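Local coordinates for protein luciferase-like monooxygenase (PDB 4US5) that probably acts as a monooxygenase of the bacterial luciferase-like family, inserting an oxygen atom from molecular oxygen into a substrate, at residues Ala13-Glu17 with Leu257-Ala261; Met203-Arg207 with Ala304-Glu308. All coordinates share one frame; numbering follows the deposited sequence.

The chain reaches contact 1 early, in the loop that leaves strand 6-11, the first of the barrel, and 13-17 waits 239 residues for its partner 257-261 between helices 233-251 and 261-268. Within that closed stretch lies 203-207, on helix 199-209; its partner 304-308 comes after contact 1 has closed, so the two closures cross instead of nesting; contact 2 has 96 residues between its segments. Contact 1 ties the loop after the first strand to the connection beyond helix 233-251. Contact 2 joins helix 199-209 to the end of helix 291-305, just before strand 309-313. Their centres are about 32 Å apart, on opposite sides of the centre of the chain.

Contact 1. Residues Ala13-Glu17 with Leu257-Ala261; sequences APVVE and LLPPA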
ATOM      1  N   ALA B  13      10.263  -1.583 -12.361  1.00 18.21           N
ATOM      2  CA  ALA B  13      10.080  -0.136 -12.583  1.00 18.30           C
ATOM      3  C   ALA B  13      11.408   0.617 -12.688  1.00 17.31           C
ATOM      4  O   ALA B  13      11.710   1.498 -11.885  1.00 17.90           O
ATOM      5  CB  ALA B  13       9.190   0.465 -11.528  1.00 17.98           C
ATOM      6  N   PRO B  14      12.191   0.279 -13.707  1.00 17.67           N
ATOM      7  CA  PRO B  14      13.463   0.966 -13.839  1.00 17.45           C
ATOM      8  C   PRO B  14      13.273   2.454 -14.117  1.00 16.79           C
ATOM      9  O   PRO B  14      12.282   2.862 -14.710  1.00 16.45           O
ATOM     10  CB  PRO B  14      14.142   0.239 -15.007  1.00 18.71           C
ATOM     11  CG  PRO B  14      13.107  -0.585 -15.639  1.00 19.22           C
ATOM     12  CD  PRO B  14      11.932  -0.683 -14.783  1.00 18.36           C
ATOM     13  N   VAL B  15      14.221   3.249 -13.649  1.00 17.50           N
ATOM     14  CA  VAL B  15      14.233   4.684 -13.930  1.00 16.52           C
ATOM     15  C   VAL B  15      15.263   4.909 -15.020  1.00 16.94           C
ATOM     16  O   VAL B  15      16.421   4.441 -14.923  1.00 18.57           O
ATOM     17  CB  VAL B  15      14.601   5.485 -12.687  1.00 17.65           C
ATOM     18  CG1 VAL B  15      14.465   6.987 -12.969  1.00 18.64           C
ATOM     19  CG2 VAL B  15      13.690   5.078 -11.508  1.00 18.96           C
ATOM     20  N   VAL B  16      14.847   5.595 -16.073  1.00 16.43           N
ATOM     21  CA  VAL B  16      15.641   5.633 -17.300  1.00 17.55           C
ATOM     22  C   VAL B  16      16.138   7.086 -17.560  1.00 18.75           C
ATOM     23  O   VAL B  16      15.525   8.057 -17.144  1.00 20.45           O
ATOM     24  CB  VAL B  16      14.859   5.127 -18.502  1.00 16.05           C
ATOM     25  CG1 VAL B  16      14.229   3.756 -18.177  1.00 16.91           C
ATOM     26  CG2 VAL B  16      13.775   6.096 -18.933  1.00 15.97           C
ATOM     27  N   GLU B  17      17.294   7.175 -18.188  1.00 20.65           N
ATOM     28  CA  GLU B  17      17.930   8.468 -18.444  1.00 20.49           C
ATOM     29  C   GLU B  17      17.003   9.410 -19.177  1.00 20.31           C
ATOM     30  O   GLU B  17      16.392   9.060 -20.185  1.00 20.76           O
ATOM     31  CB  GLU B  17      19.217   8.301 -19.263  1.00 23.37           C
ATOM     32  CG  GLU B  17      20.000   9.619 -19.403  1.00 26.88           C
ATOM     33  CD  GLU B  17      20.545  10.068 -18.060  1.00 34.65           C
ATOM     34  OE1 GLU B  17      21.281   9.280 -17.406  1.00 43.11           O
ATOM     35  OE2 GLU B  17      20.210  11.177 -17.622  1.00 40.40           O
ATOM     36  N   LEU B 257      21.147   6.023 -14.221  1.00 24.71           N
ATOM     37  CA  LEU B 257      19.911   5.578 -14.786  1.00 22.91           C
ATOM     38  C   LEU B 257      20.175   4.765 -16.055  1.00 23.27           C
ATOM     39  O   LEU B 257      21.250   4.867 -16.655  1.00 20.17           O
ATOM     40  CB  LEU B 257      19.014   6.777 -15.088  1.00 24.02           C
ATOM     41  CG  LEU B 257      18.736   7.762 -13.931  1.00 25.36           C
ATOM     42  CD1 LEU B 257      17.755   8.817 -14.411  1.00 26.74           C
ATOM     43  CD2 LEU B 257      18.212   7.062 -12.689  1.00 26.61           C
ATOM     44  N   LEU B 258      19.185   3.943 -16.471  1.00 20.00           N
ATOM     45  CA  LEU B 258      19.343   3.171 -17.692  1.00 21.44           C
ATOM     46  C   LEU B 258      19.655   4.097 -18.884  1.00 20.72           C
ATOM     47  O   LEU B 258      18.932   5.054 -19.141  1.00 20.18           O
ATOM     48  CB  LEU B 258      18.097   2.339 -18.009  1.00 20.18           C
ATOM     49  CG  LEU B 258      17.790   1.083 -17.205  1.00 21.94           C
ATOM     50  CD1 LEU B 258      16.690   0.279 -17.933  1.00 21.36           C
ATOM     51  CD2 LEU B 258      18.992   0.221 -16.994  1.00 26.59           C
ATOM     52  N   PRO B 259      20.757   3.807 -19.622  1.00 21.34           N
ATOM     53  CA  PRO B 259      21.121   4.695 -20.742  1.00 20.43           C
ATOM     54  C   PRO B 259      20.287   4.486 -22.029  1.00 21.75           C
ATOM     55  O   PRO B 259      19.776   3.374 -22.292  1.00 20.08           O
ATOM     56  CB  PRO B 259      22.574   4.335 -21.002  1.00 21.54           C
ATOM     57  CG  PRO B 259      22.705   2.906 -20.578  1.00 20.99           C
ATOM     58  CD  PRO B 259      21.756   2.741 -19.408  1.00 19.67           C
ATOM     59  N   PRO B 260      20.201   5.528 -22.869  1.00 22.30           N
ATOM     60  CA  PRO B 260      19.462   5.378 -24.130  1.00 22.19           C
ATOM     61  C   PRO B 260      20.148   4.395 -25.057  1.00 21.37           C
ATOM     62  O   PRO B 260      21.378   4.273 -25.022  1.00 23.53           O
ATOM     63  CB  PRO B 260      19.424   6.805 -24.714  1.00 23.75           C
ATOM     64  CG  PRO B 260      20.145   7.690 -23.768  1.00 24.67           C
ATOM     65  CD  PRO B 260      20.747   6.882 -22.660  1.00 22.66           C
ATOM     66  N   ALA B 261      19.353   3.724 -25.891  1.00 21.60           N
ATOM     67  CA  ALA B 261      19.843   2.647 -26.733  1.00 22.45           C
ATOM     68  C   ALA B 261      20.955   3.102 -27.689  1.00 23.87           C
ATOM     69  O   ALA B 261      21.984   2.443 -27.810  1.00 27.16           O
ATOM     70  CB  ALA B 261      18.685   2.020 -27.512  1.00 22.12           C
TER
HETATM   71  O   HOH W   1      22.420   7.030 -17.989  1.00 21.14           O
HETATM   72  O   HOH W   2      21.942   8.927 -14.500  1.00 33.24           O
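V16 and L258 form a single beta bridge that joins two loops of the TIM barrel, the one leaving strand 6-11 and the one leading into helix 261-268. L258 uses both its N and its O, and the two hydrogen bonds flank V16: L258 N donates to V15 O, on a lone pair, at 3.2 Å, and E17 N donates to L258 O at 2.8 Å. On one face L257 is the bump that fills the hollow over the V15-E17 backbone, its CB resting above V15 O and E17 N, while CD1 reaches V16 O and CD2 lies 3.8 Å from V15 CG1. That methyl faces the leucine because CG1 is anti to the backbone N (chi1 -174°). With an alanine in place of L257 both branch methyls go, which would probably leave V15 CG1 without this apolar neighbour across the contact and a gap beside the V16 carbonyl. On the other face L258 CD1 meets P14 CB at 3.9 Å, and L258 CB crosses V16 CG1; T242 and F246 of helix 233-251 also touch L258. A bound sodium ion lies about 4 Å from the P14 side chain. E17 closes the partly exposed end, its CB 4.0 Å from P260 CD. The E17 carboxylate reaches L257 through two waters: both donate to E17 OE1, one also to L257 O at 2.8 Å, the other accepting from L257 N at 3.0 Å.

Contact 2. Residues Met203-Arg207 with Ala304-Glu308; sequences MDTYR and ATGAE
M203, a selenomethionine, packs against T305 where helix 199-209 of the TIM barrel meets the C-terminal end of helix 291-305. This is the tight, buried half. Bends at chi2 (-76°) and chi3 (-89°) curl the M203 chain round T305, so that CE comes 3.7 Å from T305 CB and 4.0 Å from A307 CB. The hydroxyl of T305 turns to M301 O in its own helix. The looser, partly exposed side is polar: the R207 guanidinium lies flat over the last turn of helix 291-305, with T305 O 3.1 Å from CZ, above the centre of one face. In its plane NE donates to M203 O at 3.2 Å and NH1 to a water at 2.8 Å, which donates weakly to A304 O. NH2 reaches A304 O, tilted from that plane, through a bent bond (142°). M203 O also accepts R207 N, from its opposite face. D204 OD1 forms a salt bridge with R207 NH2, fixing the group's rotation, and another water lies between D204 OD1 and A304 O. With T305 O under its face and A304 O at its edge, R207 probably offsets the partial negative charge of this helix end, while D204 would partly balance R207.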
HETATM    1  N   MSE B 203      15.361 -25.805 -10.827  1.00 20.21           N
HETATM    2  CA  MSE B 203      14.046 -26.174 -11.267  1.00 20.65           C
HETATM    3  C   MSE B 203      13.859 -27.695 -11.171  1.00 23.11           C
HETATM    4  O   MSE B 203      12.781 -28.173 -10.834  1.00 19.91           O
HETATM    5  CB  MSE B 203      13.762 -25.625 -12.650  1.00 22.46           C
HETATM    6  CG  MSE B 203      13.797 -24.072 -12.644  1.00 23.44           C
HETATM    7 SE   MSE B 203      12.138 -23.368 -11.826  1.00 31.41          SE
HETATM    8  CE  MSE B 203      11.050 -23.287 -13.459  1.00 27.23           C
ATOM      9  N   ASP B 204      14.914 -28.452 -11.462  1.00 21.97           N
ATOM     10  CA  ASP B 204      14.875 -29.938 -11.253  1.00 27.37           C
ATOM     11  C   ASP B 204      14.634 -30.266  -9.785  1.00 24.05           C
ATOM     12  O   ASP B 204      13.779 -31.091  -9.470  1.00 25.51           O
ATOM     13  CB  ASP B 204      16.189 -30.578 -11.711  1.00 26.66           C
ATOM     14  CG  ASP B 204      16.283 -30.713 -13.229  1.00 31.20           C
ATOM     15  OD1 ASP B 204      15.266 -30.521 -13.908  1.00 33.65           O
ATOM     16  OD2 ASP B 204      17.397 -31.008 -13.739  1.00 32.13           O
ATOM     17  N   THR B 205      15.392 -29.619  -8.906  1.00 25.66           N
ATOM     18  CA  THR B 205      15.308 -29.821  -7.458  1.00 25.95           C
ATOM     19  C   THR B 205      13.944 -29.487  -6.897  1.00 28.58           C
ATOM     20  O   THR B 205      13.369 -30.252  -6.091  1.00 25.86           O
ATOM     21  CB  THR B 205      16.376 -28.993  -6.733  1.00 27.53           C
ATOM     22  OG1 THR B 205      17.664 -29.473  -7.125  1.00 29.74           O
ATOM     23  CG2 THR B 205      16.262 -29.110  -5.222  1.00 27.98           C
ATOM     24  N   TYR B 206      13.384 -28.360  -7.338  1.00 27.21           N
ATOM     25  CA  TYR B 206      12.041 -27.970  -6.935  1.00 23.00           C
ATOM     26  C   TYR B 206      11.022 -29.072  -7.219  1.00 24.77           C
ATOM     27  O   TYR B 206      10.223 -29.445  -6.344  1.00 26.63           O
ATOM     28  CB  TYR B 206      11.598 -26.677  -7.670  1.00 21.69           C
ATOM     29  CG  TYR B 206      10.178 -26.307  -7.422  1.00 20.51           C
ATOM     30  CD1 TYR B 206       9.730 -26.021  -6.132  1.00 21.47           C
ATOM     31  CD2 TYR B 206       9.282 -26.168  -8.454  1.00 19.87           C
ATOM     32  CE1 TYR B 206       8.408 -25.659  -5.892  1.00 21.83           C
ATOM     33  CE2 TYR B 206       7.969 -25.805  -8.221  1.00 21.85           C
ATOM     34  CZ  TYR B 206       7.536 -25.545  -6.946  1.00 22.35           C
ATOM     35  OH  TYR B 206       6.219 -25.180  -6.737  1.00 22.69           O
ATOM     36  N   ARG B 207      11.040 -29.574  -8.436  1.00 25.88           N
ATOM     37  CA  ARG B 207      10.117 -30.605  -8.864  1.00 25.79           C
ATOM     38  C   ARG B 207      10.364 -31.929  -8.157  1.00 28.39           C
ATOM     39  O   ARG B 207       9.418 -32.554  -7.695  1.00 29.65           O
ATOM     40  CB  ARG B 207      10.156 -30.791 -10.375  1.00 25.56           C
ATOM     41  CG  ARG B 207       9.450 -29.650 -11.106  1.00 31.17           C
ATOM     42  CD  ARG B 207       9.556 -29.779 -12.596  1.00 31.11           C
ATOM     43  NE  ARG B 207      10.937 -29.625 -13.019  1.00 34.63           N
ATOM     44  CZ  ARG B 207      11.373 -29.889 -14.232  1.00 37.32           C
ATOM     45  NH1 ARG B 207      10.520 -30.303 -15.172  1.00 37.97           N
ATOM     46  NH2 ARG B 207      12.662 -29.720 -14.516  1.00 37.02           N
ATOM     47  N   ALA B 304      12.656 -27.572 -20.513  1.00 24.62           N
ATOM     48  CA  ALA B 304      13.668 -28.156 -19.653  1.00 24.11           C
ATOM     49  C   ALA B 304      13.372 -28.007 -18.167  1.00 23.90           C
ATOM     50  O   ALA B 304      13.699 -28.886 -17.377  1.00 25.18           O
ATOM     51  CB  ALA B 304      15.033 -27.583 -19.977  1.00 23.58           C
ATOM     52  N   THR B 305      12.774 -26.864 -17.788  1.00 21.19           N
ATOM     53  CA  THR B 305      12.565 -26.552 -16.401  1.00 19.60           C
ATOM     54  C   THR B 305      11.185 -26.932 -15.889  1.00 20.89           C
ATOM     55  O   THR B 305      10.947 -26.863 -14.696  1.00 22.28           O
ATOM     56  CB  THR B 305      12.771 -25.044 -16.162  1.00 18.82           C
ATOM     57  OG1 THR B 305      11.891 -24.304 -17.027  1.00 19.92           O
ATOM     58  CG2 THR B 305      14.242 -24.659 -16.450  1.00 18.93           C
ATOM     59  N   GLY B 306      10.277 -27.294 -16.791  1.00 20.94           N
ATOM     60  CA  GLY B 306       8.893 -27.558 -16.438  1.00 23.01           C
ATOM     61  C   GLY B 306       8.125 -26.294 -16.103  1.00 23.08           C
ATOM     62  O   GLY B 306       7.084 -26.364 -15.480  1.00 23.54           O
ATOM     63  N   ALA B 307       8.610 -25.147 -16.565  1.00 23.21           N
ATOM     64  CA  ALA B 307       7.957 -23.873 -16.264  1.00 22.22           C
ATOM     65  C   ALA B 307       6.589 -23.802 -16.969  1.00 23.95           C
ATOM     66  O   ALA B 307       6.487 -24.103 -18.141  1.00 25.77           O
ATOM     67  CB  ALA B 307       8.830 -22.719 -16.692  1.00 22.77           C
ATOM     68  N   GLU B 308       5.567 -23.430 -16.212  1.00 23.59           N
ATOM     69  CA  GLU B 308       4.222 -23.216 -16.715  1.00 27.61           C
ATOM     70  C   GLU B 308       4.058 -21.807 -17.331  1.00 22.75           C
ATOM     71  O   GLU B 308       3.239 -21.590 -18.238  1.00 20.88           O
ATOM     72  CB  GLU B 308       3.234 -23.354 -15.548  1.00 29.11           C
ATOM     73  CG  GLU B 308       3.277 -24.704 -14.837  1.00 33.36           C
ATOM     74  CD  GLU B 308       2.365 -24.757 -13.620  1.00 34.85           C
ATOM     75  OE1 GLU B 308       1.809 -23.706 -13.233  1.00 35.50           O
ATOM     76  OE2 GLU B 308       2.199 -25.852 -13.052  1.00 41.78           O
TER
HETATM   77  O   HOH W   3      15.248 -27.879 -15.187  1.00 26.41           O
HETATM   78  O   HOH W   4      11.172 -30.757 -17.805  1.00 38.83           O